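Local coordinates for protein peptidoglycan-binding domain 1 (Burkholderia, PDB 5NM7) that probably cleaves the bacterial cell-wall peptidoglycan as a phage endolysin, joining a peptidoglycan-binding module to a lysozyme-like muramidase domain, at residues V114-Q125 / C171-Q182. Residues are numbered along the deposited sequence; the frame is centred on the assembly and turned at random.
Sequences VILYERHIMYRQ and CALEATSWGAFQ
I115 lays its CG2 methyl over one face of the six-membered ring of W178, a CH-pi contact with 3.6 Å from CG2 to the ring centroid. The CG2 of T176 also lies over this indole, whose NE1 donates in the ring plane to L173 O. I115, T176 and W178 belong to two short antiparallel strands, 115-117 and 176-178; L116 and S177 form the hydrogen-bonded pair, with S177 N to L116 O at 2.9 Å and nearly straight (169°). On the same face as I115, Y117 turns CG away from its backbone N (chi1 170°), which brings the ring edge to T176: CD2 lies 3.4 Å from OG1, a hydroxyl already donating to A172 O.

On the other face a polar network forms beside the L116 side chain. S177 OG, held between its own N and carbonyl carbon (chi1 51°), donates a hydrogen bond to Q182 OE1 at 2.6 Å, from above the amide plane, and accepts one from a water that also donates to E118 OE2; E118 OE1 is hydrogen-bonded to Y151 OH. The bent Q182 side chain sends NE2 straight to G179 O and only weakly to V114 O, which G179 N grips at 2.8 Å.

Beyond the strands, E118 N, at the N-cap of helix 119-128, bonds A175 O at 2.8 Å. A175 CB packs against M122 CB and I121 CG2; M122, bent at chi2, lays SD beside C171 CB and CE on A172 CB. Q125 NE2 reaches E174 OE1 at 2.8 Å, leaving in its own amide plane but arriving above the carboxylate; E174 OE2 accepts from W188 NE1.

Strand 176-178 is the middle of a three-stranded antiparallel sheet, between 115-117 and 183-184, consistent with the small sheet of lysozyme-like folds. Helix 156-167 packs on I115, Y117 and T176, helix 196-205 touches W178, and M184 meets E118, I121 and S177.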
ATOM      1  N   VAL A 114      -2.792  -8.225   4.259  1.00 17.76           N
ATOM      2  CA  VAL A 114      -1.374  -8.301   4.563  1.00 18.23           C
ATOM      3  C   VAL A 114      -1.149  -7.706   5.955  1.00 18.17           C
ATOM      4  O   VAL A 114      -1.723  -6.666   6.273  1.00 19.05           O
ATOM      5  CB  VAL A 114      -0.539  -7.573   3.488  1.00 21.14           C
ATOM      6  CG1 VAL A 114       0.929  -7.599   3.856  1.00 24.92           C
ATOM      7  CG2 VAL A 114      -0.739  -8.260   2.136  1.00 21.72           C
ATOM      8  N   ILE A 115      -0.402  -8.423   6.777  1.00 16.05           N
ATOM      9  CA  ILE A 115      -0.146  -8.023   8.169  1.00 16.73           C
ATOM     10  C   ILE A 115       1.287  -8.196   8.536  1.00 16.80           C
ATOM     11  O   ILE A 115       2.030  -8.957   7.913  1.00 16.89           O
ATOM     12  CB  ILE A 115      -1.020  -8.803   9.194  1.00 17.70           C
ATOM     13  CG1 ILE A 115      -0.832 -10.309   9.036  1.00 17.56           C
ATOM     14  CG2 ILE A 115      -2.466  -8.426   9.062  1.00 18.09           C
ATOM     15  CD1 ILE A 115      -1.254 -11.078  10.243  1.00 17.63           C
ATOM     16  N   LEU A 116       1.690  -7.490   9.596  1.00 16.10           N
ATOM     17  CA  LEU A 116       2.936  -7.758  10.276  1.00 17.46           C
ATOM     18  C   LEU A 116       2.699  -7.571  11.750  1.00 18.06           C
ATOM     19  O   LEU A 116       2.262  -6.499  12.198  1.00 18.36           O
ATOM     20  CB  LEU A 116       4.078  -6.846   9.808  1.00 18.11           C
ATOM     21  CG  LEU A 116       5.487  -7.295  10.200  1.00 18.58           C
ATOM     22  CD1 LEU A 116       5.877  -8.547   9.416  1.00 20.29           C
ATOM     23  CD2 LEU A 116       6.498  -6.190   9.917  1.00 19.03           C
ATOM     24  N   TYR A 117       2.921  -8.639  12.506  1.00 18.22           N
ATOM     25  CA  TYR A 117       2.719  -8.615  13.938  1.00 18.25           C
ATOM     26  C   TYR A 117       4.000  -8.143  14.651  1.00 18.13           C
ATOM     27  O   TYR A 117       5.095  -8.556  14.269  1.00 18.45           O
ATOM     28  CB  TYR A 117       2.290 -10.014  14.391  1.00 17.75           C
ATOM     29  CG  TYR A 117       2.291 -10.159  15.893  1.00 19.26           C
ATOM     30  CD1 TYR A 117       3.360 -10.735  16.532  1.00 18.92           C
ATOM     31  CD2 TYR A 117       1.238  -9.664  16.660  1.00 18.06           C
ATOM     32  CE1 TYR A 117       3.406 -10.843  17.902  1.00 19.68           C
ATOM     33  CE2 TYR A 117       1.272  -9.765  18.032  1.00 20.92           C
ATOM     34  CZ  TYR A 117       2.355 -10.370  18.639  1.00 19.19           C
ATOM     35  OH  TYR A 117       2.428 -10.481  20.016  1.00 21.70           O
ATOM     36  N   GLU A 118       3.842  -7.234  15.620  1.00 17.48           N
ATOM     37  CA  GLU A 118       4.944  -6.528  16.271  1.00 19.04           C
ATOM     38  C   GLU A 118       4.962  -6.871  17.762  1.00 20.18           C
ATOM     39  O   GLU A 118       4.200  -6.299  18.562  1.00 20.00           O
ATOM     40  CB  GLU A 118       4.786  -5.016  16.105  1.00 19.67           C
ATOM     41  CG  GLU A 118       4.771  -4.519  14.656  1.00 20.98           C
ATOM     42  CD  GLU A 118       6.138  -4.506  14.008  1.00 21.15           C
ATOM     43  OE1 GLU A 118       7.107  -4.920  14.646  1.00 23.27           O
ATOM     44  OE2 GLU A 118       6.230  -4.066  12.839  1.00 23.07           O
ATOM     45  N   ARG A 119       5.819  -7.823  18.113  1.00 20.48           N
ATOM     46  CA  ARG A 119       5.889  -8.358  19.467  1.00 21.59           C
ATOM     47  C   ARG A 119       6.262  -7.325  20.513  1.00 22.10           C
ATOM     48  O   ARG A 119       5.850  -7.443  21.673  1.00 22.51           O
ATOM     49  CB  ARG A 119       6.866  -9.519  19.536  1.00 22.25           C
ATOM     50  CG  ARG A 119       8.299  -9.156  19.247  1.00 23.67           C
ATOM     51  CD  ARG A 119       9.160 -10.379  19.323  1.00 25.92           C
ATOM     52  NE  ARG A 119      10.553 -10.054  19.126  1.00 25.48           N
ATOM     53  CZ  ARG A 119      11.512 -10.935  18.857  1.00 27.72           C
ATOM     54  NH1 ARG A 119      11.246 -12.247  18.793  1.00 28.23           N
ATOM     55  NH2 ARG A 119      12.742 -10.495  18.636  1.00 29.59           N
ATOM     56  N   HIS A 120       7.054  -6.332  20.098  1.00 23.09           N
ATOM     57  CA  HIS A 120       7.398  -5.219  21.017  1.00 24.93           C
ATOM     58  C   HIS A 120       6.236  -4.272  21.277  1.00 24.35           C
ATOM     59  O   HIS A 120       6.133  -3.710  22.371  1.00 26.58           O
ATOM     60  CB  HIS A 120       8.675  -4.515  20.555  1.00 25.04           C
ATOM     61  CG  HIS A 120       8.493  -3.631  19.380  1.00 24.93           C
ATOM     62  ND1 HIS A 120       8.270  -4.115  18.106  1.00 25.00           N
ATOM     63  CD2 HIS A 120       8.500  -2.280  19.273  1.00 25.82           C
ATOM     64  CE1 HIS A 120       8.126  -3.094  17.274  1.00 27.19           C
ATOM     65  NE2 HIS A 120       8.298  -1.974  17.954  1.00 25.55           N
ATOM     66  N   ILE A 121       5.329  -4.117  20.314  1.00 21.75           N
ATOM     67  CA  ILE A 121       4.110  -3.388  20.547  1.00 23.84           C
ATOM     68  C   ILE A 121       3.130  -4.223  21.375  1.00 25.19           C
ATOM     69  O   ILE A 121       2.374  -3.673  22.192  1.00 24.87           O
ATOM     70  CB  ILE A 121       3.447  -2.920  19.225  1.00 22.45           C
ATOM     71  CG1 ILE A 121       4.427  -2.075  18.389  1.00 22.81           C
ATOM     72  CG2 ILE A 121       2.183  -2.132  19.490  1.00 21.88           C
ATOM     73  CD1 ILE A 121       4.977  -0.847  19.103  1.00 24.93           C
ATOM     74  N   MET A 122       3.084  -5.540  21.146  1.00 23.56           N
ATOM     75  CA  MET A 122       2.248  -6.402  21.998  1.00 24.88           C
ATOM     76  C   MET A 122       2.666  -6.237  23.466  1.00 26.72           C
ATOM     77  O   MET A 122       1.810  -6.007  24.328  1.00 30.84           O
ATOM     78  CB  MET A 122       2.373  -7.873  21.622  1.00 24.32           C
ATOM     79  CG  MET A 122       1.438  -8.789  22.426  1.00 24.42           C
ATOM     80  SD  MET A 122      -0.274  -8.521  22.048  1.00 27.32           S
ATOM     81  CE  MET A 122      -1.008 -10.035  22.689  1.00 27.16           C
ATOM     82  N   TYR A 123       3.962  -6.338  23.713  1.00 28.80           N
ATOM     83  CA  TYR A 123       4.544  -6.090  25.031  1.00 33.17           C
ATOM     84  C   TYR A 123       3.995  -4.784  25.637  1.00 33.14           C
ATOM     85  O   TYR A 123       3.490  -4.751  26.770  1.00 31.89           O
ATOM     86  CB  TYR A 123       6.070  -6.031  24.921  1.00 33.76           C
ATOM     87  CG  TYR A 123       6.758  -5.793  26.244  1.00 42.06           C
ATOM     88  CD1 TYR A 123       6.807  -6.797  27.224  1.00 44.04           C
ATOM     89  CD2 TYR A 123       7.336  -4.557  26.538  1.00 46.31           C
ATOM     90  CE1 TYR A 123       7.428  -6.587  28.451  1.00 46.89           C
ATOM     91  CE2 TYR A 123       7.962  -4.339  27.761  1.00 49.04           C
ATOM     92  CZ  TYR A 123       8.005  -5.353  28.708  1.00 49.96           C
ATOM     93  OH  TYR A 123       8.624  -5.138  29.920  1.00 55.02           O
ATOM     94  N   ARG A 124       4.038  -3.732  24.833  1.00 33.41           N
ATOM     95  CA  ARG A 124       3.581  -2.416  25.236  1.00 35.43           C
ATOM     96  C   ARG A 124       2.074  -2.367  25.548  1.00 36.01           C
ATOM     97  O   ARG A 124       1.658  -1.755  26.542  1.00 37.85           O
ATOM     98  CB  ARG A 124       3.918  -1.436  24.109  1.00 37.26           C
ATOM     99  CG  ARG A 124       4.214  -0.025  24.517  1.00 38.08           C
ATOM    100  CD  ARG A 124       4.678   0.787  23.300  1.00 39.65           C
ATOM    101  NE  ARG A 124       4.189   2.140  23.511  1.00 42.82           N
ATOM    102  CZ  ARG A 124       4.749   3.051  24.314  1.00 40.99           C
ATOM    103  NH1 ARG A 124       5.897   2.813  24.947  1.00 39.33           N
ATOM    104  NH2 ARG A 124       4.162   4.236  24.457  1.00 42.24           N
ATOM    105  N   GLN A 125       1.256  -3.001  24.708  1.00 32.66           N
ATOM    106  CA  GLN A 125      -0.191  -2.957  24.860  1.00 34.29           C
ATOM    107  C   GLN A 125      -0.674  -3.786  26.053  1.00 37.59           C
ATOM    108  O   GLN A 125      -1.682  -3.427  26.697  1.00 40.17           O
ATOM    109  CB  GLN A 125      -0.917  -3.396  23.574  1.00 33.32           C
ATOM    110  CG  GLN A 125      -0.633  -2.511  22.370  1.00 34.18           C
ATOM    111  CD  GLN A 125      -0.969  -1.042  22.619  1.00 32.91           C
ATOM    112  OE1 GLN A 125      -0.084  -0.237  22.909  1.00 37.10           O
ATOM    113  NE2 GLN A 125      -2.249  -0.704  22.535  1.00 33.39           N
ATOM    114  N   CYS A 171      -5.359  -6.674  22.203  1.00 23.54           N
ATOM    115  CA  CYS A 171      -3.959  -6.261  22.198  1.00 24.86           C
ATOM    116  C   CYS A 171      -3.191  -6.753  20.971  1.00 21.99           C
ATOM    117  O   CYS A 171      -2.391  -6.012  20.365  1.00 21.36           O
ATOM    118  CB  CYS A 171      -3.256  -6.706  23.468  1.00 26.77           C
ATOM    119  SG  CYS A 171      -3.751  -5.686  24.900  1.00 32.54           S
ATOM    120  N   ALA A 172      -3.445  -8.009  20.608  1.00 22.46           N
ATOM    121  CA  ALA A 172      -2.753  -8.601  19.460  1.00 23.10           C
ATOM    122  C   ALA A 172      -3.084  -7.852  18.165  1.00 20.64           C
ATOM    123  O   ALA A 172      -2.175  -7.612  17.367  1.00 21.66           O
ATOM    124  CB  ALA A 172      -3.113 -10.079  19.302  1.00 24.92           C
ATOM    125  N   LEU A 173      -4.351  -7.488  17.972  1.00 19.54           N
ATOM    126  CA  LEU A 173      -4.781  -6.740  16.770  1.00 19.13           C
ATOM    127  C   LEU A 173      -4.183  -5.348  16.787  1.00 19.84           C
ATOM    128  O   LEU A 173      -3.744  -4.850  15.755  1.00 19.46           O
ATOM    129  CB  LEU A 173      -6.282  -6.667  16.671  1.00 20.07           C
ATOM    130  CG  LEU A 173      -7.038  -8.022  16.583  1.00 20.76           C
ATOM    131  CD1 LEU A 173      -8.533  -7.787  16.644  1.00 22.57           C
ATOM    132  CD2 LEU A 173      -6.683  -8.847  15.359  1.00 21.73           C
ATOM    133  N   GLU A 174      -4.153  -4.738  17.968  1.00 19.93           N
ATOM    134  CA  GLU A 174      -3.474  -3.433  18.150  1.00 19.64           C
ATOM    135  C   GLU A 174      -1.971  -3.443  17.835  1.00 18.98           C
ATOM    136  O   GLU A 174      -1.430  -2.440  17.341  1.00 17.99           O
ATOM    137  CB  GLU A 174      -3.737  -2.914  19.584  1.00 20.20           C
ATOM    138  CG  GLU A 174      -5.172  -2.474  19.789  1.00 22.07           C
ATOM    139  CD  GLU A 174      -5.435  -1.976  21.214  1.00 24.58           C
ATOM    140  OE1 GLU A 174      -4.604  -2.238  22.094  1.00 27.24           O
ATOM    141  OE2 GLU A 174      -6.451  -1.305  21.393  1.00 26.04           O
ATOM    142  N   ALA A 175      -1.302  -4.575  18.083  1.00 17.47           N
ATOM    143  CA  ALA A 175       0.101  -4.774  17.855  1.00 17.62           C
ATOM    144  C   ALA A 175       0.398  -5.308  16.442  1.00 17.49           C
ATOM    145  O   ALA A 175       1.527  -5.763  16.190  1.00 18.81           O
ATOM    146  CB  ALA A 175       0.639  -5.768  18.852  1.00 19.06           C
ATOM    147  N   THR A 176      -0.563  -5.218  15.541  1.00 17.27           N
ATOM    148  CA  THR A 176      -0.369  -5.698  14.181  1.00 15.88           C
ATOM    149  C   THR A 176      -0.588  -4.540  13.212  1.00 15.09           C
ATOM    150  O   THR A 176      -1.458  -3.706  13.441  1.00 15.41           O
ATOM    151  CB  THR A 176      -1.333  -6.853  13.905  1.00 15.59           C
ATOM    152  OG1 THR A 176      -1.034  -7.893  14.833  1.00 16.24           O
ATOM    153  CG2 THR A 176      -1.161  -7.392  12.484  1.00 16.72           C
ATOM    154  N   SER A 177       0.203  -4.501  12.142  1.00 15.99           N
ATOM    155  CA  SER A 177      -0.061  -3.559  11.033  1.00 17.13           C
ATOM    156  C   SER A 177      -0.882  -4.176   9.934  1.00 17.23           C
ATOM    157  O   SER A 177      -0.661  -5.343   9.572  1.00 17.07           O
ATOM    158  CB  SER A 177       1.255  -3.026  10.465  1.00 17.79           C
ATOM    159  OG  SER A 177       2.153  -4.076  10.148  1.00 18.31           O
ATOM    160  N   TRP A 178      -1.774  -3.403   9.332  1.00 16.92           N
ATOM    161  CA  TRP A 178      -2.802  -3.941   8.443  1.00 16.00           C
ATOM    162  C   TRP A 178      -2.845  -3.290   7.110  1.00 16.13           C
ATOM    163  O   TRP A 178      -2.797  -2.071   7.000  1.00 16.03           O
ATOM    164  CB  TRP A 178      -4.170  -3.732   9.087  1.00 16.53           C
ATOM    165  CG  TRP A 178      -4.272  -4.475  10.359  1.00 16.23           C
ATOM    166  CD1 TRP A 178      -3.873  -4.068  11.603  1.00 15.61           C
ATOM    167  CD2 TRP A 178      -4.778  -5.786  10.519  1.00 17.48           C
ATOM    168  NE1 TRP A 178      -4.073  -5.043  12.512  1.00 16.67           N
ATOM    169  CE2 TRP A 178      -4.618  -6.126  11.874  1.00 16.98           C
ATOM    170  CE3 TRP A 178      -5.319  -6.720   9.634  1.00 16.82           C
ATOM    171  CZ2 TRP A 178      -5.026  -7.342  12.392  1.00 17.77           C
ATOM    172  CZ3 TRP A 178      -5.705  -7.933  10.145  1.00 18.04           C
ATOM    173  CH2 TRP A 178      -5.547  -8.242  11.500  1.00 17.50           C
ATOM    174  N   GLY A 179      -2.958  -4.124   6.082  1.00 15.69           N
ATOM    175  CA  GLY A 179      -3.298  -3.698   4.742  1.00 16.51           C
ATOM    176  C   GLY A 179      -2.152  -3.029   4.000  1.00 15.19           C
ATOM    177  O   GLY A 179      -0.997  -3.096   4.411  1.00 16.13           O
ATOM    178  N   ALA A 180      -2.527  -2.435   2.868  1.00 15.77           N
ATOM    179  CA  ALA A 180      -1.598  -1.942   1.868  1.00 15.11           C
ATOM    180  C   ALA A 180      -0.675  -0.873   2.438  1.00 14.44           C
ATOM    181  O   ALA A 180       0.484  -0.781   2.022  1.00 15.32           O
ATOM    182  CB  ALA A 180      -2.357  -1.370   0.686  1.00 15.80           C
ATOM    183  N   PHE A 181      -1.168  -0.106   3.437  1.00 14.48           N
ATOM    184  CA  PHE A 181      -0.339   0.921   4.100  1.00 15.08           C
ATOM    185  C   PHE A 181       0.169   0.563   5.480  1.00 16.24           C
ATOM    186  O   PHE A 181       0.778   1.376   6.153  1.00 17.62           O
ATOM    187  CB  PHE A 181      -1.109   2.252   4.106  1.00 15.10           C
ATOM    188  CG  PHE A 181      -1.331   2.771   2.744  1.00 14.85           C
ATOM    189  CD1 PHE A 181      -0.364   3.548   2.106  1.00 16.40           C
ATOM    190  CD2 PHE A 181      -2.440   2.416   2.034  1.00 16.09           C
ATOM    191  CE1 PHE A 181      -0.546   3.964   0.814  1.00 16.58           C
ATOM    192  CE2 PHE A 181      -2.630   2.874   0.749  1.00 16.32           C
ATOM    193  CZ  PHE A 181      -1.664   3.622   0.123  1.00 16.91           C
ATOM    194  N   GLN A 182      -0.070  -0.677   5.911  1.00 14.95           N
ATOM    195  CA  GLN A 182       0.485  -1.198   7.138  1.00 15.50           C
ATOM    196  C   GLN A 182       0.250  -0.266   8.333  1.00 15.25           C
ATOM    197  O   GLN A 182       1.198   0.138   9.029  1.00 16.56           O
ATOM    198  CB  GLN A 182       1.949  -1.588   6.927  1.00 17.22           C
ATOM    199  CG  GLN A 182       2.087  -2.799   6.022  1.00 17.56           C
ATOM    200  CD  GLN A 182       1.608  -4.072   6.711  1.00 17.99           C
ATOM    201  OE1 GLN A 182       2.307  -4.587   7.576  1.00 18.76           O
ATOM    202  NE2 GLN A 182       0.428  -4.535   6.377  1.00 18.15           N
TER
HETATM  203  O   HOH W   1       4.656  -3.004  11.079  1.00 19.67           O